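PDB 2AXO: hypothetical protein Atu2684 from Agrobacterium tumefaciens, which is of unknown function but belongs to the DUF1223 family of the thioredoxin clan and carries a CxxC disulfide, consistent with a thiol-redox role. Local coordinates for residues 41-46 and 133-138; 45-50 and 117-122; 72-77 and 251-256. All coordinates share one frame; numbering follows the deposited sequence.

Contact 1: 41-46 and 133-138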
loop_
_atom_site.group_PDB
_atom_site.type_symbol
_atom_site.label_atom_id
_atom_site.label_comp_id
_atom_site.label_asym_id
_atom_site.label_seq_id
_atom_site.Cartn_x
_atom_site.Cartn_y
_atom_site.Cartn_z
ATOM N N ALA A 41 -32.514 -6.550 -13.584
ATOM C CA ALA A 41 -31.348 -5.675 -13.683
ATOM C C ALA A 41 -30.132 -6.168 -12.893
ATOM O O ALA A 41 -30.264 -6.942 -11.940
ATOM C CB ALA A 41 -31.725 -4.265 -13.231
ATOM N N VAL A 42 -28.948 -5.715 -13.309
ATOM C CA VAL A 42 -27.693 -6.074 -12.649
ATOM C C VAL A 42 -27.819 -5.769 -11.163
ATOM O O VAL A 42 -28.391 -4.751 -10.783
ATOM C CB VAL A 42 -26.500 -5.276 -13.225
ATOM C CG1 VAL A 42 -26.198 -5.737 -14.643
ATOM C CG2 VAL A 42 -26.824 -3.788 -13.218
ATOM N N LYS A 43 -27.268 -6.640 -10.326
ATOM C CA LYS A 43 -27.371 -6.478 -8.877
ATOM C C LYS A 43 -26.420 -5.462 -8.242
ATOM O O LYS A 43 -26.731 -4.893 -7.195
ATOM C CB LYS A 43 -27.197 -7.842 -8.198
ATOM C CG LYS A 43 -28.238 -8.884 -8.607
ATOM C CD LYS A 43 -27.925 -10.250 -7.999
ATOM C CE LYS A 43 -28.917 -11.322 -8.458
ATOM N NZ LYS A 43 -30.285 -11.082 -7.928
ATOM N N GLY A 44 -25.268 -5.232 -8.860
ATOM C CA GLY A 44 -24.323 -4.277 -8.301
ATOM C C GLY A 44 -22.922 -4.415 -8.868
ATOM O O GLY A 44 -22.708 -5.111 -9.862
ATOM N N VAL A 45 -21.967 -3.749 -8.228
ATOM C CA VAL A 45 -20.579 -3.778 -8.661
ATOM C C VAL A 45 -19.675 -4.424 -7.617
ATOM O O VAL A 45 -19.741 -4.098 -6.428
ATOM C CB VAL A 45 -20.065 -2.350 -8.948
ATOM C CG1 VAL A 45 -18.589 -2.384 -9.328
ATOM C CG2 VAL A 45 -20.886 -1.730 -10.070
ATOM N N VAL A 46 -18.837 -5.353 -8.068
ATOM C CA VAL A 46 -17.901 -6.029 -7.174
ATOM C C VAL A 46 -16.479 -5.824 -7.684
ATOM O O VAL A 46 -16.116 -6.326 -8.737
ATOM C CB VAL A 46 -18.200 -7.547 -7.087
ATOM C CG1 VAL A 46 -17.145 -8.241 -6.226
ATOM C CG2 VAL A 46 -19.584 -7.760 -6.491
ATOM N N GLY A 133 -21.840 -13.292 1.614
ATOM C CA GLY A 133 -21.859 -11.944 2.149
ATOM C C GLY A 133 -21.984 -10.868 1.088
ATOM O O GLY A 133 -22.732 -9.906 1.257
ATOM N N ILE A 134 -21.254 -11.021 -0.011
ATOM C CA ILE A 134 -21.309 -10.026 -1.072
ATOM C C ILE A 134 -22.699 -9.904 -1.680
ATOM O O ILE A 134 -23.231 -8.801 -1.789
ATOM C CB ILE A 134 -20.261 -10.317 -2.164
ATOM C CG1 ILE A 134 -20.225 -11.805 -2.469
ATOM C CG2 ILE A 134 -18.889 -9.848 -1.697
ATOM C CD1 ILE A 134 -19.040 -12.225 -3.326
ATOM N N TYR A 135 -23.303 -11.024 -2.065
ATOM C CA TYR A 135 -24.644 -10.978 -2.636
ATOM C C TYR A 135 -25.674 -10.463 -1.634
ATOM O O TYR A 135 -26.561 -9.695 -2.000
ATOM C CB TYR A 135 -25.059 -12.358 -3.159
ATOM C CG TYR A 135 -24.596 -12.620 -4.576
ATOM C CD1 TYR A 135 -25.163 -11.936 -5.654
ATOM C CD2 TYR A 135 -23.572 -13.529 -4.839
ATOM C CE1 TYR A 135 -24.717 -12.153 -6.962
ATOM C CE2 TYR A 135 -23.122 -13.750 -6.142
ATOM C CZ TYR A 135 -23.698 -13.059 -7.196
ATOM O OH TYR A 135 -23.249 -13.277 -8.482
ATOM N N ASP A 136 -25.561 -10.878 -0.371
ATOM C CA ASP A 136 -26.505 -10.411 0.647
ATOM C C ASP A 136 -26.327 -8.910 0.870
ATOM O O ASP A 136 -27.293 -8.196 1.132
ATOM C CB ASP A 136 -26.309 -11.152 1.979
ATOM C CG ASP A 136 -26.619 -12.641 1.882
ATOM O OD1 ASP A 136 -27.538 -13.026 1.123
ATOM O OD2 ASP A 136 -25.951 -13.430 2.589
ATOM N N ARG A 137 -25.089 -8.436 0.768
ATOM C CA ARG A 137 -24.807 -7.016 0.947
ATOM C C ARG A 137 -25.412 -6.236 -0.217
ATOM O O ARG A 137 -26.072 -5.219 -0.012
ATOM C CB ARG A 137 -23.296 -6.763 1.003
ATOM C CG ARG A 137 -22.826 -5.882 2.166
ATOM C CD ARG A 137 -23.713 -4.663 2.375
ATOM N NE ARG A 137 -23.119 -3.694 3.294
ATOM C CZ ARG A 137 -23.751 -2.616 3.750
ATOM N NH1 ARG A 137 -25.001 -2.374 3.379
ATOM N NH2 ARG A 137 -23.131 -1.771 4.564
ATOM N N LEU A 138 -25.185 -6.713 -1.439
ATOM C CA LEU A 138 -25.721 -6.042 -2.624
ATOM C C LEU A 138 -27.240 -5.959 -2.568
ATOM O O LEU A 138 -27.831 -4.967 -2.991
ATOM C CB LEU A 138 -25.294 -6.781 -3.897
ATOM C CG LEU A 138 -23.802 -6.676 -4.218
ATOM C CD1 LEU A 138 -23.478 -7.492 -5.455
ATOM C CD2 LEU A 138 -23.448 -5.206 -4.441
#
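L138 carries its CG anti to its own carbonyl carbon (chi1 -69°), which swings the side chain toward the strand, and the next torsion sets CD1 anti to CA (chi2 177°), extending that methyl to 4.0 Å from V46 CG2, the branch of V46 that stands anti to the carbonyl carbon. The two side chains cross at about a right angle. The pair belongs to the helix-on-sheet layer of a thioredoxin-like fold, in which helix 131-143 packs against strand 45-50 and the loop leading into it. The remaining branch of L138 turns to the chain just before the strand, where CD2 lies 4.1 Å from the CA of G44. There the backbone is nearly fully extended with a positive phi, a conformation suited to glycine, and the leucine methyl packs directly on main chain. One residue earlier, K43 O approaches L138 CB at 4.1 Å, a van der Waals contact. V46 is enclosed further by L64 and M67 of helix 58-70 and by L120, which places it in the core under both helices. Farther out, the layer ends in a partly exposed pair. K43 runs extended as far as CE and bends only at its last torsion (chi4 -67°), which carries NZ to a salt bridge with E40. Y135 is anchored at its other end by a hydrogen bond from OH to D72. Between these two polar anchors the aliphatic shaft of the lysine crosses the tyrosine, and the ring offers its edge: K43 CD sits near the ring plane, 3.9 Å from Y135 CE1.

Contact 2: 45-50 and 117-122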
loop_
_atom_site.group_PDB
_atom_site.type_symbol
_atom_site.label_atom_id
_atom_site.label_comp_id
_atom_site.label_asym_id
_atom_site.label_seq_id
_atom_site.Cartn_x
_atom_site.Cartn_y
_atom_site.Cartn_z
ATOM N N VAL A 45 -21.967 -3.749 -8.228
ATOM C CA VAL A 45 -20.579 -3.778 -8.661
ATOM C C VAL A 45 -19.675 -4.424 -7.617
ATOM O O VAL A 45 -19.741 -4.098 -6.428
ATOM C CB VAL A 45 -20.065 -2.350 -8.948
ATOM C CG1 VAL A 45 -18.589 -2.384 -9.328
ATOM C CG2 VAL A 45 -20.886 -1.730 -10.070
ATOM N N VAL A 46 -18.837 -5.353 -8.068
ATOM C CA VAL A 46 -17.901 -6.029 -7.174
ATOM C C VAL A 46 -16.479 -5.824 -7.684
ATOM O O VAL A 46 -16.116 -6.326 -8.737
ATOM C CB VAL A 46 -18.200 -7.547 -7.087
ATOM C CG1 VAL A 46 -17.145 -8.241 -6.226
ATOM C CG2 VAL A 46 -19.584 -7.760 -6.491
ATOM N N GLU A 47 -15.694 -5.065 -6.928
ATOM C CA GLU A 47 -14.317 -4.780 -7.279
ATOM C C GLU A 47 -13.404 -5.505 -6.316
ATOM O O GLU A 47 -13.338 -5.173 -5.135
ATOM C CB GLU A 47 -14.058 -3.279 -7.211
ATOM C CG GLU A 47 -14.801 -2.505 -8.272
ATOM C CD GLU A 47 -14.649 -1.012 -8.108
ATOM O OE1 GLU A 47 -15.224 -0.468 -7.145
ATOM O OE2 GLU A 47 -13.941 -0.402 -8.935
ATOM N N LEU A 48 -12.702 -6.505 -6.833
ATOM C CA LEU A 48 -11.801 -7.307 -6.022
ATOM C C LEU A 48 -10.347 -6.888 -6.154
ATOM O O LEU A 48 -9.823 -6.764 -7.263
ATOM C CB LEU A 48 -11.934 -8.775 -6.431
ATOM C CG LEU A 48 -10.927 -9.770 -5.855
ATOM C CD1 LEU A 48 -11.231 -10.022 -4.384
ATOM C CD2 LEU A 48 -11.002 -11.069 -6.647
ATOM N N PHE A 49 -9.700 -6.659 -5.016
ATOM C CA PHE A 49 -8.286 -6.313 -5.007
ATOM C C PHE A 49 -7.603 -7.604 -4.597
ATOM O O PHE A 49 -7.882 -8.169 -3.537
ATOM C CB PHE A 49 -8.018 -5.164 -4.036
ATOM C CG PHE A 49 -8.658 -3.880 -4.475
ATOM C CD1 PHE A 49 -9.998 -3.623 -4.194
ATOM C CD2 PHE A 49 -7.961 -2.988 -5.288
ATOM C CE1 PHE A 49 -10.639 -2.499 -4.723
ATOM C CE2 PHE A 49 -8.591 -1.865 -5.820
ATOM C CZ PHE A 49 -9.933 -1.620 -5.540
ATOM N N THR A 50 -6.719 -8.076 -5.469
ATOM C CA THR A 50 -6.049 -9.351 -5.271
ATOM C C THR A 50 -4.637 -9.304 -5.842
ATOM O O THR A 50 -4.150 -8.245 -6.208
ATOM C CB THR A 50 -6.861 -10.449 -6.005
ATOM O OG1 THR A 50 -6.226 -11.724 -5.862
ATOM C CG2 THR A 50 -6.990 -10.098 -7.489
ATOM N N GLN A 117 -9.694 -8.223 -0.879
ATOM C CA GLN A 117 -10.718 -7.307 -0.408
ATOM C C GLN A 117 -11.662 -6.944 -1.541
ATOM O O GLN A 117 -11.226 -6.537 -2.617
ATOM C CB GLN A 117 -10.084 -6.023 0.129
ATOM C CG GLN A 117 -11.107 -4.973 0.536
ATOM C CD GLN A 117 -10.468 -3.679 0.998
ATOM O OE1 GLN A 117 -9.754 -3.022 0.243
ATOM N NE2 GLN A 117 -10.731 -3.301 2.243
ATOM N N ALA A 118 -12.959 -7.099 -1.306
ATOM C CA ALA A 118 -13.926 -6.751 -2.327
ATOM C C ALA A 118 -14.662 -5.491 -1.898
ATOM O O ALA A 118 -15.084 -5.362 -0.747
ATOM C CB ALA A 118 -14.913 -7.897 -2.544
ATOM N N ILE A 119 -14.789 -4.554 -2.829
ATOM C CA ILE A 119 -15.490 -3.305 -2.575
ATOM C C ILE A 119 -16.822 -3.444 -3.308
ATOM O O ILE A 119 -16.850 -3.760 -4.497
ATOM C CB ILE A 119 -14.683 -2.094 -3.125
ATOM C CG1 ILE A 119 -13.295 -2.045 -2.468
ATOM C CG2 ILE A 119 -15.447 -0.799 -2.880
ATOM C CD1 ILE A 119 -13.320 -1.867 -0.951
ATOM N N LEU A 120 -17.926 -3.231 -2.595
ATOM C CA LEU A 120 -19.250 -3.390 -3.187
ATOM C C LEU A 120 -19.951 -2.054 -3.462
ATOM O O LEU A 120 -20.151 -1.247 -2.550
ATOM C CB LEU A 120 -20.104 -4.274 -2.266
ATOM C CG LEU A 120 -19.439 -5.568 -1.756
ATOM C CD1 LEU A 120 -20.419 -6.318 -0.873
ATOM C CD2 LEU A 120 -19.007 -6.448 -2.922
ATOM N N ASN A 121 -20.324 -1.830 -4.722
ATOM C CA ASN A 121 -20.981 -0.589 -5.147
ATOM C C ASN A 121 -20.187 0.634 -4.696
ATOM O O ASN A 121 -20.747 1.720 -4.541
ATOM C CB ASN A 121 -22.404 -0.483 -4.569
ATOM C CG ASN A 121 -23.386 -1.459 -5.199
ATOM O OD1 ASN A 121 -24.580 -1.449 -4.869
ATOM N ND2 ASN A 121 -22.903 -2.304 -6.097
ATOM N N GLY A 122 -18.889 0.451 -4.479
ATOM C CA GLY A 122 -18.053 1.547 -4.031
ATOM C C GLY A 122 -18.457 2.082 -2.666
ATOM O O GLY A 122 -17.954 3.126 -2.245
HETATM O O HOH W 1 -17.341 -1.580 -6.111
#
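E47 and I119 form a hydrogen-bonded antiparallel pair: E47 N reaches I119 O at 3.0 Å and nearly straight (175°), while I119 N returns to E47 O at 2.8 Å. F49 and Q117 repeat the pattern, with F49 N to Q117 O at 2.8 Å and a longer return from Q117 N to F49 O at 3.2 Å. Beyond the strand end, N121 N still finds V45 O. Several carbonyls take more than one partner: E47 O also receives the CA-H of A118, and I119 O lies 2.8 Å from a water that is also close to E47 OE1 and accepts from G122 N, so this water joins the glutamate to the turn. The other carboxylate oxygen, E47 OE2, makes a salt bridge with R100; Q117 OE1 is bonded by Q101. On the same face, F49 turns its ring edge to strand 117-120. Q117 O lies in the ring plane, and I119 CG1 is 3.5 Å from F49 CE1. The V46 and L120 side chains lie parallel on the other face, V46 CG2 3.8 Å from L120 CD2. V46 and L48 bond through their backbones to strand 74-79, so strand 45-50 is central, with a parallel neighbour on one side and an antiparallel one on the other, as in the mixed sheet of thioredoxin-like folds.

Contact 3: 72-77 and 251-256; sequences DVVGLS and VGASIL
Two sheets meet face to face here: strand 74-79, outermost within this chain in the mixed thioredoxin-like sheet, packs against strand 247-257, outermost in the long antiparallel sheet. The strand axes approach to 7.6 Å and make an angle of 73°, too far apart and too steeply crossed for one strand to extend the other's sheet, and no hydrogen bond joins the two segments. Side chains of V74, A253 and I255 fill the interval. V74 puts CG1 anti to its backbone N (chi1 166°), which lays that methyl against I255, while CG2 touches A253 and still reaches I255 CG1. I255, whose CG1 stands anti to the carbonyl carbon (chi1 -77°) with an extended chain beyond, slides past the valine in the opposite direction. The overlap is therefore along the flanks of the two side chains: I255 CG1 lies 3.6 Å from V74 CG1, and the end methyl I255 CD1 travels on to 3.8 Å from V74 CA. The same I255 CD1 is 3.9 Å from G75 N, so the methyl rests on the main chain at V74-G75. On the valine's second branch, V74 CG2 meets A253 CB at 4.0 Å. Alternation along strand 247-257 directs A253 and I255 to the interface and S254 away from it, where its OG bonds S154 of strand 152-156. V45 and A235 also touch V74, enlarging the apolar cluster. Polar groups are settled elsewhere: the V74 backbone bonds to G44 and V46, and G75 O accepts from H201. Across the segments themselves only methyl, methylene and backbone surfaces meet, which implies apolar, non-directional packing without hydrogen bonds, consistent with a modest hydrophobic contribution, I255 lying at its partly exposed margin.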
loop_
_atom_site.group_PDB
_atom_site.type_symbol
_atom_site.label_atom_id
_atom_site.label_comp_id
_atom_site.label_asym_id
_atom_site.label_seq_id
_atom_site.Cartn_x
_atom_site.Cartn_y
_atom_site.Cartn_z
ATOM N N ASP A 72 -24.574 -11.488 -13.262
ATOM C CA ASP A 72 -25.561 -10.647 -12.598
ATOM C C ASP A 72 -24.946 -9.480 -11.834
ATOM O O ASP A 72 -25.646 -8.735 -11.152
ATOM C CB ASP A 72 -26.498 -11.475 -11.692
ATOM C CG ASP A 72 -25.771 -12.245 -10.598
ATOM O OD1 ASP A 72 -24.524 -12.254 -10.563
ATOM O OD2 ASP A 72 -26.477 -12.859 -9.764
ATOM N N VAL A 73 -23.634 -9.325 -11.962
ATOM C CA VAL A 73 -22.931 -8.213 -11.333
ATOM C C VAL A 73 -21.844 -7.755 -12.287
ATOM O O VAL A 73 -21.482 -8.476 -13.226
ATOM C CB VAL A 73 -22.263 -8.608 -9.985
ATOM C CG1 VAL A 73 -23.294 -9.228 -9.057
ATOM C CG2 VAL A 73 -21.106 -9.568 -10.218
ATOM N N VAL A 74 -21.355 -6.544 -12.061
ATOM C CA VAL A 74 -20.269 -5.987 -12.853
ATOM C C VAL A 74 -19.060 -6.337 -12.002
ATOM O O VAL A 74 -18.864 -5.758 -10.932
ATOM C CB VAL A 74 -20.388 -4.451 -12.982
ATOM C CG1 VAL A 74 -19.081 -3.869 -13.506
ATOM C CG2 VAL A 74 -21.539 -4.095 -13.924
ATOM N N GLY A 75 -18.272 -7.304 -12.461
ATOM C CA GLY A 75 -17.117 -7.741 -11.704
ATOM C C GLY A 75 -15.790 -7.297 -12.274
ATOM O O GLY A 75 -15.549 -7.382 -13.475
ATOM N N LEU A 76 -14.923 -6.824 -11.387
ATOM C CA LEU A 76 -13.606 -6.348 -11.775
ATOM C C LEU A 76 -12.543 -6.848 -10.822
ATOM O O LEU A 76 -12.769 -6.935 -9.616
ATOM C CB LEU A 76 -13.582 -4.825 -11.762
ATOM C CG LEU A 76 -14.512 -4.145 -12.765
ATOM C CD1 LEU A 76 -14.658 -2.689 -12.392
ATOM C CD2 LEU A 76 -13.953 -4.295 -14.177
ATOM N N SER A 77 -11.378 -7.163 -11.368
ATOM C CA SER A 77 -10.262 -7.620 -10.560
ATOM C C SER A 77 -9.108 -6.625 -10.699
ATOM O O SER A 77 -8.646 -6.350 -11.807
ATOM C CB SER A 77 -9.803 -9.002 -11.018
ATOM O OG SER A 77 -8.676 -9.413 -10.274
ATOM N N VAL A 251 -23.402 4.664 -8.574
ATOM C CA VAL A 251 -24.855 4.672 -8.747
ATOM C C VAL A 251 -25.360 4.084 -10.060
ATOM O O VAL A 251 -26.572 3.971 -10.276
ATOM C CB VAL A 251 -25.411 6.107 -8.596
ATOM C CG1 VAL A 251 -25.040 6.665 -7.227
ATOM C CG2 VAL A 251 -24.872 6.996 -9.691
ATOM N N GLY A 252 -24.430 3.699 -10.929
ATOM C CA GLY A 252 -24.791 3.116 -12.209
ATOM C C GLY A 252 -23.582 2.394 -12.757
ATOM O O GLY A 252 -22.451 2.784 -12.468
ATOM N N ALA A 253 -23.798 1.341 -13.539
ATOM C CA ALA A 253 -22.669 0.607 -14.089
ATOM C C ALA A 253 -23.051 -0.268 -15.267
ATOM O O ALA A 253 -24.199 -0.698 -15.401
ATOM C CB ALA A 253 -22.018 -0.243 -13.004
ATOM N N SER A 254 -22.064 -0.538 -16.109
ATOM C CA SER A 254 -22.268 -1.351 -17.287
ATOM C C SER A 254 -20.957 -1.968 -17.734
ATOM O O SER A 254 -19.881 -1.430 -17.467
ATOM C CB SER A 254 -22.832 -0.487 -18.416
ATOM O OG SER A 254 -22.859 -1.187 -19.650
ATOM N N ILE A 255 -21.054 -3.110 -18.402
ATOM C CA ILE A 255 -19.872 -3.759 -18.930
ATOM C C ILE A 255 -20.039 -3.921 -20.426
ATOM O O ILE A 255 -21.120 -4.230 -20.915
ATOM C CB ILE A 255 -19.623 -5.150 -18.315
ATOM C CG1 ILE A 255 -19.032 -4.995 -16.910
ATOM C CG2 ILE A 255 -18.656 -5.950 -19.206
ATOM C CD1 ILE A 255 -18.649 -6.302 -16.244
ATOM N N LEU A 256 -18.958 -3.672 -21.145
ATOM C CA LEU A 256 -18.941 -3.814 -22.587
ATOM C C LEU A 256 -17.811 -4.787 -22.872
ATOM O O LEU A 256 -16.659 -4.511 -22.537
ATOM C CB LEU A 256 -18.650 -2.467 -23.260
ATOM C CG LEU A 256 -18.489 -2.511 -24.783
ATOM C CD1 LEU A 256 -19.738 -3.121 -25.408
ATOM C CD2 LEU A 256 -18.259 -1.105 -25.329
#

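In the fold
The three contacts lie close together, their centres 10 to 11 Å apart. Contacts 1 and 2 share V45 and V46 on strand 45-50, and I134 of one packs on L120 of the other. Contact 3 reaches the same mixed sheet through strand 74-79, the parallel neighbour, with V46 N bonded to V74 O and L48 N to L76 O. Along the chain the segments run 41-46, 45-50, 72-77, 117-122, 133-138 and 251-256, so contact 3 alternates with both others. Helix 131-143, the central strands and the separate antiparallel sheet are thus tied into one body, segment 251-256 returning to 72-77, more than 170 residues earlier in the chain.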